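Local coordinates for protein 2,5-dihydroxypyridine 5,6-dioxygenase (Pseudomonas putida KT2440, PDB 7CN3) that catalyses the iron(II)-dependent dioxygenolytic ring cleavage of 2,5-dihydroxypyridine to N-formylmaleamate in the aerobic degradation of nicotinate, at residues C[140-145]-C[174-179]; C[131-136]-C[188-193]; C[194-199]-C[263-268]. All coordinates share one frame; numbering follows the deposited sequence.

Contact 1: residues C[140-145]-C[174-179]; sequences RRVLAA and AVTEYG. With G6C (5-oxidanyl-1H-pyridin-2-one), chain M.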
loop_
_atom_site.group_PDB
_atom_site.type_symbol
_atom_site.label_atom_id
_atom_site.label_comp_id
_atom_site.label_asym_id
_atom_site.label_seq_id
_atom_site.Cartn_x
_atom_site.Cartn_y
_atom_site.Cartn_z
ATOM N N ARG C 140 6.039 -25.576 -32.621
ATOM C CA ARG C 140 6.228 -26.436 -33.786
ATOM C C ARG C 140 6.525 -25.606 -35.033
ATOM O O ARG C 140 7.424 -25.945 -35.812
ATOM C CB ARG C 140 5.002 -27.332 -34.010
ATOM C CG ARG C 140 5.176 -28.321 -35.191
ATOM C CD ARG C 140 3.861 -28.810 -35.824
ATOM N NE ARG C 140 2.845 -27.770 -35.989
ATOM C CZ ARG C 140 2.651 -27.059 -37.100
ATOM N NH1 ARG C 140 3.410 -27.269 -38.165
ATOM N NH2 ARG C 140 1.692 -26.133 -37.146
ATOM N N ARG C 141 5.796 -24.508 -35.230
ATOM C CA ARG C 141 6.003 -23.712 -36.434
ATOM C C ARG C 141 7.353 -22.999 -36.404
ATOM O O ARG C 141 8.016 -22.876 -37.437
ATOM C CB ARG C 141 4.867 -22.702 -36.591
ATOM C CG ARG C 141 3.491 -23.307 -36.821
ATOM C CD ARG C 141 2.457 -22.211 -37.089
ATOM N NE ARG C 141 2.316 -21.265 -35.975
ATOM C CZ ARG C 141 2.804 -20.026 -35.971
ATOM N NH1 ARG C 141 3.488 -19.582 -37.017
ATOM N NH2 ARG C 141 2.614 -19.230 -34.921
ATOM N N VAL C 142 7.761 -22.494 -35.237
ATOM C CA VAL C 142 9.026 -21.777 -35.143
ATOM C C VAL C 142 10.189 -22.727 -35.411
ATOM O O VAL C 142 11.150 -22.377 -36.110
ATOM C CB VAL C 142 9.156 -21.086 -33.768
ATOM C CG1 VAL C 142 10.575 -20.654 -33.543
ATOM C CG2 VAL C 142 8.237 -19.846 -33.657
ATOM N N LEU C 143 10.107 -23.956 -34.887
ATOM C CA LEU C 143 11.181 -24.922 -35.088
ATOM C C LEU C 143 11.287 -25.357 -36.539
ATOM O O LEU C 143 12.389 -25.659 -37.015
ATOM C CB LEU C 143 10.971 -26.142 -34.189
ATOM C CG LEU C 143 11.791 -26.179 -32.898
ATOM C CD1 LEU C 143 11.717 -24.837 -32.230
ATOM C CD2 LEU C 143 11.263 -27.250 -31.992
ATOM N N ALA C 144 10.165 -25.424 -37.255
ATOM C CA ALA C 144 10.248 -25.754 -38.672
ATOM C C ALA C 144 10.993 -24.660 -39.421
ATOM O O ALA C 144 11.811 -24.943 -40.302
ATOM C CB ALA C 144 8.854 -25.964 -39.256
ATOM N N ALA C 145 10.738 -23.399 -39.064
ATOM C CA ALA C 145 11.518 -22.299 -39.629
ATOM C C ALA C 145 12.989 -22.416 -39.249
ATOM O O ALA C 145 13.874 -22.215 -40.090
ATOM C CB ALA C 145 10.960 -20.958 -39.152
ATOM N N ALA C 174 21.447 -20.145 -34.828
ATOM C CA ALA C 174 20.095 -19.638 -34.897
ATOM C C ALA C 174 19.478 -19.650 -33.502
ATOM O O ALA C 174 19.720 -20.563 -32.712
ATOM C CB ALA C 174 19.273 -20.477 -35.875
ATOM N N VAL C 175 18.712 -18.608 -33.192
ATOM C CA VAL C 175 18.040 -18.460 -31.907
ATOM C C VAL C 175 16.544 -18.390 -32.164
ATOM O O VAL C 175 16.102 -17.654 -33.053
ATOM C CB VAL C 175 18.529 -17.211 -31.148
ATOM C CG1 VAL C 175 17.826 -17.098 -29.798
ATOM C CG2 VAL C 175 20.044 -17.269 -30.957
ATOM N N THR C 176 15.774 -19.176 -31.404
ATOM C CA THR C 176 14.324 -19.241 -31.524
ATOM C C THR C 176 13.676 -18.669 -30.275
ATOM O O THR C 176 14.254 -18.703 -29.190
ATOM C CB THR C 176 13.823 -20.678 -31.703
ATOM O OG1 THR C 176 14.161 -21.442 -30.539
ATOM C CG2 THR C 176 14.406 -21.347 -32.984
ATOM N N GLU C 177 12.456 -18.166 -30.438
ATOM C CA GLU C 177 11.647 -17.671 -29.328
ATOM C C GLU C 177 10.214 -18.085 -29.616
ATOM O O GLU C 177 9.582 -17.540 -30.526
ATOM C CB GLU C 177 11.757 -16.143 -29.163
ATOM C CG GLU C 177 13.142 -15.655 -28.723
ATOM C CD GLU C 177 13.164 -14.161 -28.436
ATOM O OE1 GLU C 177 12.096 -13.615 -28.140
ATOM O OE2 GLU C 177 14.238 -13.533 -28.511
ATOM N N TYR C 178 9.713 -19.065 -28.866
ATOM C CA TYR C 178 8.335 -19.504 -29.014
ATOM C C TYR C 178 7.532 -19.317 -27.731
ATOM O O TYR C 178 6.371 -19.733 -27.677
ATOM C CB TYR C 178 8.273 -20.960 -29.497
ATOM C CG TYR C 178 9.220 -21.928 -28.811
ATOM C CD1 TYR C 178 8.948 -22.408 -27.539
ATOM C CD2 TYR C 178 10.363 -22.379 -29.449
ATOM C CE1 TYR C 178 9.786 -23.305 -26.914
ATOM C CE2 TYR C 178 11.222 -23.281 -28.834
ATOM C CZ TYR C 178 10.932 -23.741 -27.563
ATOM O OH TYR C 178 11.779 -24.639 -26.939
ATOM N N GLY C 179 8.103 -18.690 -26.704
ATOM C CA GLY C 179 7.318 -18.229 -25.573
ATOM C C GLY C 179 7.447 -19.016 -24.284
ATOM O O GLY C 179 6.834 -18.620 -23.281
HETATM O OB G6C M . 16.161 -7.678 -28.315
HETATM C CG G6C M . 15.137 -8.500 -27.951
HETATM C CD1 G6C M . 15.057 -9.745 -28.565
HETATM C CD2 G6C M . 14.203 -8.092 -27.003
HETATM N NE1 G6C M . 14.067 -10.572 -28.229
HETATM C CE2 G6C M . 13.180 -8.969 -26.678
HETATM C CZ G6C M . 13.142 -10.213 -27.309
HETATM O OH G6C M . 12.165 -11.108 -27.001
#

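Contact 2: residues C[131-136]-C[188-193]; sequences RMLPTE and DHWPSG. With G6C (5-oxidanyl-1H-pyridin-2-one), chain M.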
loop_
_atom_site.group_PDB
_atom_site.type_symbol
_atom_site.label_atom_id
_atom_site.label_comp_id
_atom_site.label_asym_id
_atom_site.label_seq_id
_atom_site.Cartn_x
_atom_site.Cartn_y
_atom_site.Cartn_z
ATOM N N ARG C 131 -2.945 -12.084 -24.635
ATOM C CA ARG C 131 -3.201 -12.105 -26.081
ATOM C C ARG C 131 -2.297 -13.095 -26.806
ATOM O O ARG C 131 -2.709 -13.709 -27.802
ATOM C CB ARG C 131 -3.009 -10.708 -26.679
ATOM C CG ARG C 131 -3.399 -10.584 -28.154
ATOM C CD ARG C 131 -3.841 -9.140 -28.497
ATOM N NE ARG C 131 -2.885 -8.120 -28.049
ATOM C CZ ARG C 131 -1.688 -7.904 -28.596
ATOM N NH1 ARG C 131 -1.255 -8.639 -29.619
ATOM N NH2 ARG C 131 -0.922 -6.939 -28.124
ATOM N N MET C 132 -1.072 -13.280 -26.310
ATOM C CA MET C 132 -0.090 -14.154 -26.941
ATOM C C MET C 132 0.350 -15.246 -25.982
ATOM O O MET C 132 1.532 -15.595 -25.896
ATOM C CB MET C 132 1.102 -13.351 -27.455
ATOM C CG MET C 132 0.746 -12.438 -28.642
ATOM S SD MET C 132 2.097 -11.349 -29.111
ATOM C CE MET C 132 1.835 -9.901 -28.064
ATOM N N LEU C 133 -0.610 -15.780 -25.233
ATOM C CA LEU C 133 -0.366 -16.946 -24.401
ATOM C C LEU C 133 0.302 -18.040 -25.237
ATOM O O LEU C 133 -0.248 -18.440 -26.276
ATOM C CB LEU C 133 -1.678 -17.447 -23.796
ATOM C CG LEU C 133 -1.531 -18.400 -22.608
ATOM C CD1 LEU C 133 -0.860 -17.702 -21.433
ATOM C CD2 LEU C 133 -2.892 -18.953 -22.206
ATOM N N PRO C 134 1.485 -18.518 -24.842
ATOM C CA PRO C 134 2.237 -19.468 -25.690
ATOM C C PRO C 134 1.494 -20.775 -25.937
ATOM O O PRO C 134 0.714 -21.246 -25.110
ATOM C CB PRO C 134 3.522 -19.727 -24.895
ATOM C CG PRO C 134 3.611 -18.598 -23.904
ATOM C CD PRO C 134 2.251 -18.044 -23.677
ATOM N N THR C 135 1.774 -21.380 -27.084
ATOM C CA THR C 135 1.181 -22.655 -27.463
ATOM C C THR C 135 2.250 -23.579 -28.031
ATOM O O THR C 135 3.296 -23.139 -28.517
ATOM C CB THR C 135 0.068 -22.492 -28.501
ATOM O OG1 THR C 135 0.646 -22.170 -29.774
ATOM C CG2 THR C 135 -0.913 -21.390 -28.086
ATOM N N GLU C 136 1.972 -24.880 -27.968
ATOM C CA GLU C 136 2.915 -25.842 -28.514
ATOM C C GLU C 136 2.976 -25.744 -30.030
ATOM O O GLU C 136 4.037 -25.957 -30.624
ATOM C CB GLU C 136 2.523 -27.261 -28.098
ATOM C CG GLU C 136 2.473 -27.475 -26.614
ATOM C CD GLU C 136 2.352 -28.947 -26.266
ATOM O OE1 GLU C 136 1.410 -29.600 -26.771
ATOM O OE2 GLU C 136 3.206 -29.452 -25.505
ATOM N N ASP C 188 14.079 -17.947 -23.249
ATOM C CA ASP C 188 12.944 -17.617 -24.098
ATOM C C ASP C 188 12.186 -16.465 -23.449
ATOM O O ASP C 188 12.498 -16.039 -22.334
ATOM C CB ASP C 188 12.033 -18.825 -24.324
ATOM C CG ASP C 188 11.310 -18.764 -25.669
ATOM O OD1 ASP C 188 10.760 -17.694 -25.986
ATOM O OD2 ASP C 188 11.303 -19.776 -26.412
ATOM N N HIS C 189 11.152 -15.994 -24.137
ATOM C CA HIS C 189 10.459 -14.771 -23.748
ATOM C C HIS C 189 8.973 -14.968 -23.987
ATOM O O HIS C 189 8.563 -15.254 -25.117
ATOM C CB HIS C 189 10.997 -13.570 -24.554
ATOM C CG HIS C 189 10.423 -12.246 -24.144
ATOM N ND1 HIS C 189 10.655 -11.087 -24.854
ATOM C CD2 HIS C 189 9.611 -11.905 -23.116
ATOM C CE1 HIS C 189 10.023 -10.085 -24.266
ATOM N NE2 HIS C 189 9.393 -10.555 -23.202
ATOM N N TRP C 190 8.173 -14.841 -22.929
ATOM C CA TRP C 190 6.723 -14.813 -23.079
ATOM C C TRP C 190 6.290 -13.352 -23.108
ATOM O O TRP C 190 6.486 -12.644 -22.112
ATOM C CB TRP C 190 6.059 -15.568 -21.918
ATOM C CG TRP C 190 4.534 -15.400 -21.698
ATOM C CD1 TRP C 190 3.577 -15.047 -22.625
ATOM C CD2 TRP C 190 3.820 -15.648 -20.468
ATOM N NE1 TRP C 190 2.320 -15.046 -22.040
ATOM C CE2 TRP C 190 2.445 -15.405 -20.720
ATOM C CE3 TRP C 190 4.212 -16.050 -19.181
ATOM C CZ2 TRP C 190 1.473 -15.544 -19.734
ATOM C CZ3 TRP C 190 3.232 -16.196 -18.196
ATOM C CH2 TRP C 190 1.889 -15.937 -18.480
ATOM N N PRO C 191 5.737 -12.834 -24.217
ATOM C CA PRO C 191 5.331 -13.417 -25.509
ATOM C C PRO C 191 6.406 -13.368 -26.584
ATOM O O PRO C 191 7.254 -12.471 -26.581
ATOM C CB PRO C 191 4.176 -12.517 -25.930
ATOM C CG PRO C 191 4.638 -11.108 -25.402
ATOM C CD PRO C 191 5.527 -11.367 -24.194
ATOM N N SER C 192 6.360 -14.306 -27.530
ATOM C CA SER C 192 7.225 -14.169 -28.694
ATOM C C SER C 192 6.659 -14.926 -29.897
ATOM O O SER C 192 5.475 -14.800 -30.220
ATOM C CB SER C 192 8.655 -14.621 -28.347
ATOM O OG SER C 192 8.658 -15.854 -27.663
ATOM N N GLY C 193 7.494 -15.705 -30.576
ATOM C CA GLY C 193 7.053 -16.390 -31.774
ATOM C C GLY C 193 7.805 -15.910 -32.997
ATOM O O GLY C 193 7.186 -15.437 -33.953
HETATM O OB G6C M . 16.161 -7.678 -28.315
HETATM C CG G6C M . 15.137 -8.500 -27.951
HETATM C CD1 G6C M . 15.057 -9.745 -28.565
HETATM C CD2 G6C M . 14.203 -8.092 -27.003
HETATM N NE1 G6C M . 14.067 -10.572 -28.229
HETATM C CE2 G6C M . 13.180 -8.969 -26.678
HETATM C CZ G6C M . 13.142 -10.213 -27.309
HETATM O OH G6C M . 12.165 -11.108 -27.001
HETATM O O HOH W 1 4.051 -16.201 -27.050
#

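Contact 3: residues C[194-199]-C[263-268]; sequences FLFTWP and ISHIGW. With FE2 (Fe (II) ion), chain L.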
loop_
_atom_site.group_PDB
_atom_site.type_symbol
_atom_site.label_atom_id
_atom_site.label_comp_id
_atom_site.label_asym_id
_atom_site.label_seq_id
_atom_site.Cartn_x
_atom_site.Cartn_y
_atom_site.Cartn_z
ATOM N N PHE C 194 9.138 -15.980 -32.959
ATOM C CA PHE C 194 9.978 -15.510 -34.062
ATOM C C PHE C 194 11.370 -16.127 -33.897
ATOM O O PHE C 194 11.639 -16.866 -32.943
ATOM C CB PHE C 194 9.997 -13.965 -34.142
ATOM C CG PHE C 194 10.623 -13.263 -32.939
ATOM C CD1 PHE C 194 9.872 -13.009 -31.782
ATOM C CD2 PHE C 194 11.933 -12.794 -32.992
ATOM C CE1 PHE C 194 10.439 -12.338 -30.659
ATOM C CE2 PHE C 194 12.501 -12.104 -31.898
ATOM C CZ PHE C 194 11.741 -11.881 -30.719
ATOM N N LEU C 195 12.246 -15.860 -34.860
ATOM C CA LEU C 195 13.565 -16.480 -34.825
ATOM C C LEU C 195 14.562 -15.561 -35.503
ATOM O O LEU C 195 14.190 -14.737 -36.346
ATOM C CB LEU C 195 13.558 -17.861 -35.501
ATOM C CG LEU C 195 13.686 -17.927 -37.023
ATOM C CD1 LEU C 195 14.147 -19.293 -37.443
ATOM C CD2 LEU C 195 12.361 -17.589 -37.688
ATOM N N PHE C 196 15.840 -15.723 -35.152
ATOM C CA PHE C 196 16.870 -14.879 -35.762
ATOM C C PHE C 196 18.230 -15.552 -35.640
ATOM O O PHE C 196 18.388 -16.562 -34.955
ATOM C CB PHE C 196 16.904 -13.495 -35.107
ATOM C CG PHE C 196 16.871 -13.555 -33.606
ATOM C CD1 PHE C 196 18.046 -13.695 -32.882
ATOM C CD2 PHE C 196 15.663 -13.517 -32.920
ATOM C CE1 PHE C 196 18.020 -13.767 -31.491
ATOM C CE2 PHE C 196 15.632 -13.581 -31.543
ATOM C CZ PHE C 196 16.820 -13.717 -30.826
ATOM N N THR C 197 19.203 -14.984 -36.349
ATOM C CA THR C 197 20.617 -15.288 -36.183
ATOM C C THR C 197 21.379 -13.968 -36.326
ATOM O O THR C 197 20.780 -12.892 -36.363
ATOM C CB THR C 197 21.079 -16.365 -37.182
ATOM O OG1 THR C 197 22.445 -16.722 -36.912
ATOM C CG2 THR C 197 20.992 -15.862 -38.603
ATOM N N TRP C 198 22.711 -14.044 -36.422
ATOM C CA TRP C 198 23.582 -12.898 -36.656
ATOM C C TRP C 198 24.349 -13.109 -37.949
ATOM O O TRP C 198 24.651 -14.247 -38.297
ATOM C CB TRP C 198 24.595 -12.694 -35.513
ATOM C CG TRP C 198 23.995 -12.171 -34.259
ATOM C CD1 TRP C 198 24.121 -10.906 -33.751
ATOM C CD2 TRP C 198 23.159 -12.888 -33.344
ATOM N NE1 TRP C 198 23.427 -10.798 -32.576
ATOM C CE2 TRP C 198 22.826 -12.002 -32.303
ATOM C CE3 TRP C 198 22.677 -14.198 -33.294
ATOM C CZ2 TRP C 198 22.016 -12.381 -31.230
ATOM C CZ3 TRP C 198 21.879 -14.571 -32.231
ATOM C CH2 TRP C 198 21.555 -13.665 -31.212
ATOM N N PRO C 199 24.669 -12.043 -38.684
ATOM C CA PRO C 199 25.529 -12.186 -39.867
ATOM C C PRO C 199 26.971 -12.462 -39.472
ATOM O O PRO C 199 27.419 -12.107 -38.381
ATOM C CB PRO C 199 25.413 -10.823 -40.555
ATOM C CG PRO C 199 25.252 -9.876 -39.357
ATOM C CD PRO C 199 24.340 -10.633 -38.408
ATOM N N ILE C 263 25.607 -4.066 -37.389
ATOM C CA ILE C 263 24.363 -4.819 -37.506
ATOM C C ILE C 263 24.412 -6.008 -36.558
ATOM O O ILE C 263 25.417 -6.725 -36.497
ATOM C CB ILE C 263 24.129 -5.273 -38.950
ATOM C CG1 ILE C 263 23.924 -4.045 -39.833
ATOM C CG2 ILE C 263 22.932 -6.229 -39.015
ATOM C CD1 ILE C 263 22.668 -3.291 -39.533
ATOM N N SER C 264 23.343 -6.212 -35.795
ATOM C CA SER C 264 23.349 -7.365 -34.907
ATOM C C SER C 264 22.373 -8.427 -35.439
ATOM O O SER C 264 22.571 -8.915 -36.556
ATOM C CB SER C 264 23.076 -6.931 -33.462
ATOM O OG SER C 264 21.713 -6.741 -33.190
ATOM N N HIS C 265 21.339 -8.812 -34.699
ATOM C CA HIS C 265 20.569 -9.979 -35.129
ATOM C C HIS C 265 19.572 -9.631 -36.239
ATOM O O HIS C 265 19.072 -8.510 -36.327
ATOM C CB HIS C 265 19.865 -10.638 -33.941
ATOM C CG HIS C 265 18.785 -9.812 -33.328
ATOM N ND1 HIS C 265 17.514 -9.748 -33.857
ATOM C CD2 HIS C 265 18.772 -9.036 -32.215
ATOM C CE1 HIS C 265 16.769 -8.946 -33.113
ATOM N NE2 HIS C 265 17.502 -8.522 -32.099
ATOM N N ILE C 266 19.301 -10.623 -37.096
ATOM C CA ILE C 266 18.436 -10.504 -38.272
ATOM C C ILE C 266 17.546 -11.746 -38.335
ATOM O O ILE C 266 17.996 -12.851 -38.029
ATOM C CB ILE C 266 19.268 -10.377 -39.566
ATOM C CG1 ILE C 266 20.299 -11.514 -39.624
ATOM C CG2 ILE C 266 19.968 -9.015 -39.671
ATOM C CD1 ILE C 266 21.088 -11.577 -40.923
ATOM N N GLY C 267 16.290 -11.577 -38.728
ATOM C CA GLY C 267 15.375 -12.708 -38.753
ATOM C C GLY C 267 13.983 -12.269 -39.159
ATOM O O GLY C 267 13.787 -11.159 -39.664
ATOM N N TRP C 268 12.995 -13.138 -38.932
ATOM C CA TRP C 268 11.645 -12.774 -39.353
ATOM C C TRP C 268 10.610 -13.237 -38.332
ATOM O O TRP C 268 10.876 -14.095 -37.480
ATOM C CB TRP C 268 11.316 -13.326 -40.766
ATOM C CG TRP C 268 11.239 -14.806 -40.913
ATOM C CD1 TRP C 268 10.105 -15.563 -40.947
ATOM C CD2 TRP C 268 12.335 -15.715 -41.115
ATOM N NE1 TRP C 268 10.424 -16.895 -41.133
ATOM C CE2 TRP C 268 11.783 -17.016 -41.240
ATOM C CE3 TRP C 268 13.724 -15.562 -41.181
ATOM C CZ2 TRP C 268 12.581 -18.163 -41.424
ATOM C CZ3 TRP C 268 14.511 -16.697 -41.357
ATOM C CH2 TRP C 268 13.938 -17.980 -41.482
HETATM FE FE FE2 L . 18.059 -6.497 -31.116
HETATM O O HOH W 2 20.129 -6.836 -30.159
HETATM O O HOH W 3 16.215 -7.279 -30.103
#

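Contact 1: residues C[140-145]-C[174-179]
Val142 and Thr176 form the tight centre of this contact, where one turn of helix meets a short strand. The methyl CG1 of Val142 reaches CB of Thr176 at 3.7 Å and also touches its CG2 branch at 3.9 Å. It gets there because CG1 stands opposite the backbone N (chi1 166°), which carries it to the strand, where the two side chains meet at a slant. The second methyl, CG2, turns toward the strand backbone and lies 4.1 Å from Glu177 O. Two stubby, beta-branched side chains suit a helix and a strand that come this near: their short segments run almost antiparallel, with axes 8.8 Å apart. Threonine also offers a hydroxyl, OG1, which leaves the apolar patch and is hydrogen-bonded to Arg186. Helix 136-151 lies along one side of an antiparallel five-stranded sheet whose outermost strand on this flank is 175-177. The contact thins out on the side of Leu143, which is partly exposed and reaches the buried Tyr178 ring through a single methyl: Leu143 CD1 approaches Tyr178 CE2 obliquely at 3.8 Å, while Val142 CG1 sits at the edge of the same ring, near its plane. Tyrosine fits a site with apolar company along its ring and a polar partner at its tip, since its OH is hydrogen-bonded to Asp182. Glu177, between the two helix-facing residues, directs its side chain to the other side of the strand. Its chain is extended beyond CG, carrying the carboxylate to the bound 5-hydroxypyridin-2-one, the pyridone tautomer of the substrate 2,5-dihydroxypyridine, which ties this strand to the active site. The ligand's NE1 donates to Glu177 OE2 at 3.0 Å, and Glu177 OE1 lies 2.8 Å from the ring's 2-oxo oxygen (OH).

Contact 2: residues C[131-136]-C[188-193]
Trp190 and Leu133 both place CG opposite the backbone N, with chi1 at 167° and -163°, and this swings the indole and the isobutyl group side by side, pointing the same way. Leu133 CD1 then touches Trp190 CZ2 at 3.6 Å, although the leucine starts out from its backbone facing away from the other segment. The contact joins the loop between helices 126-131 and 136-151 to the chain leaving strand 187-189, an outermost strand of the parallel five-stranded sheet. Pro134 lies over one face of the indole in a CH-pi contact, its CD 3.6 Å from the centroid of the Trp190 five-membered ring. A broad, flat tryptophan suits a place where two successive loop residues need cover, and its one polar atom, NE1, is hydrogen-bonded to Leu129 O in helix 126-131. The peptide bond between Trp190 and Pro191 is cis, a bend for which proline is well adapted. The Pro191 ring faces Met132: Pro191 CB lies 3.5 Å from Met132 CB, while the flexible thioether, bent at its last torsion, brings Met132 CE to Pro191 CG at 4.0 Å. A water bridges the two backbones: it donates to Met132 O at 2.8 Å and accepts from Ser192 N at 3.0 Å. The same turn is consistent with a fixed setting for His189 at the substrate site: Ser192 OG donates to His189 O in the carbonyl plane, and Pro191 O lies over one face of the His189 imidazole. At the edge of that ring, His189 ND1 donates to the 2-oxo oxygen (OH) of the bound 5-hydroxypyridin-2-one over 2.6 Å, in a nearly straight bond of 172°.

Contact 3: residues C[194-199]-C[263-268]
Thr197 O accepts the shortest hydrogen bond between these strands, from Ile266 N at 2.8 Å, and the CA-H of His265 adds a weaker contact to the same oxygen. Thr197 N answers with a bond to Ile266 O of 3.0 Å. Farther along, the pairing of Leu195 and Trp268 is slacker: Trp268 N reaches Leu195 O at 3.3 Å, and the return bond is weak. Between these two hydrogen-bonded pairs, Phe196 faces Gly267 in a non-hydrogen-bonded pair whose CA atoms are only 4.0 Å apart. Glycine suits this pinch because Leu195 O and Phe196 CA leave no room beside its CA for a side chain. The strands are antiparallel neighbours within a five-stranded sheet, and its two faces do different work. Toward helix 136-151, Leu195 CD2 sits over the Trp268 ring in a CH-pi contact, 3.8 Å from the centroid of the six-membered ring. The other face carries His265, whose NE2 binds the ferrous ion at 2.3 Å; two waters, Ser302, His318 and Asp320 complete six ligands. With CG set between the backbone N and the carbonyl carbon (chi1 67°), the imidazole of His265 is carried to the iron side, beside Phe196. Aromatic neighbours hem in this histidine. Its CB lies over one face of the Trp198 indole, 3.9 Å from the five-membered ring centroid, and its imidazole meets the Phe196 ring obliquely, planes at 39°, with ND1 above the phenyl face.

In the fold
In chain order, segments 131-136 and 140-145 come first, then 174-179, 188-193 and 194-199, with 263-268 last, so contact 1 falls within the span of contact 2 and contact 3 follows in series, its first segment adjoining 188-193. The centres of contacts 1 and 2 are about 11 Å apart, 1 and 3 about 12 Å, and 2 and 3 about 18 Å. Contacts 1 and 3 share the antiparallel sheet, since strands 175-177 and 194-197 are neighbours in it, whereas contact 2 includes the end of strand 187-189, an outermost strand of the parallel sheet. All three reach the active site: contacts 1 and 2 each supply a residue binding the pyridinone, contact 3 an iron ligand.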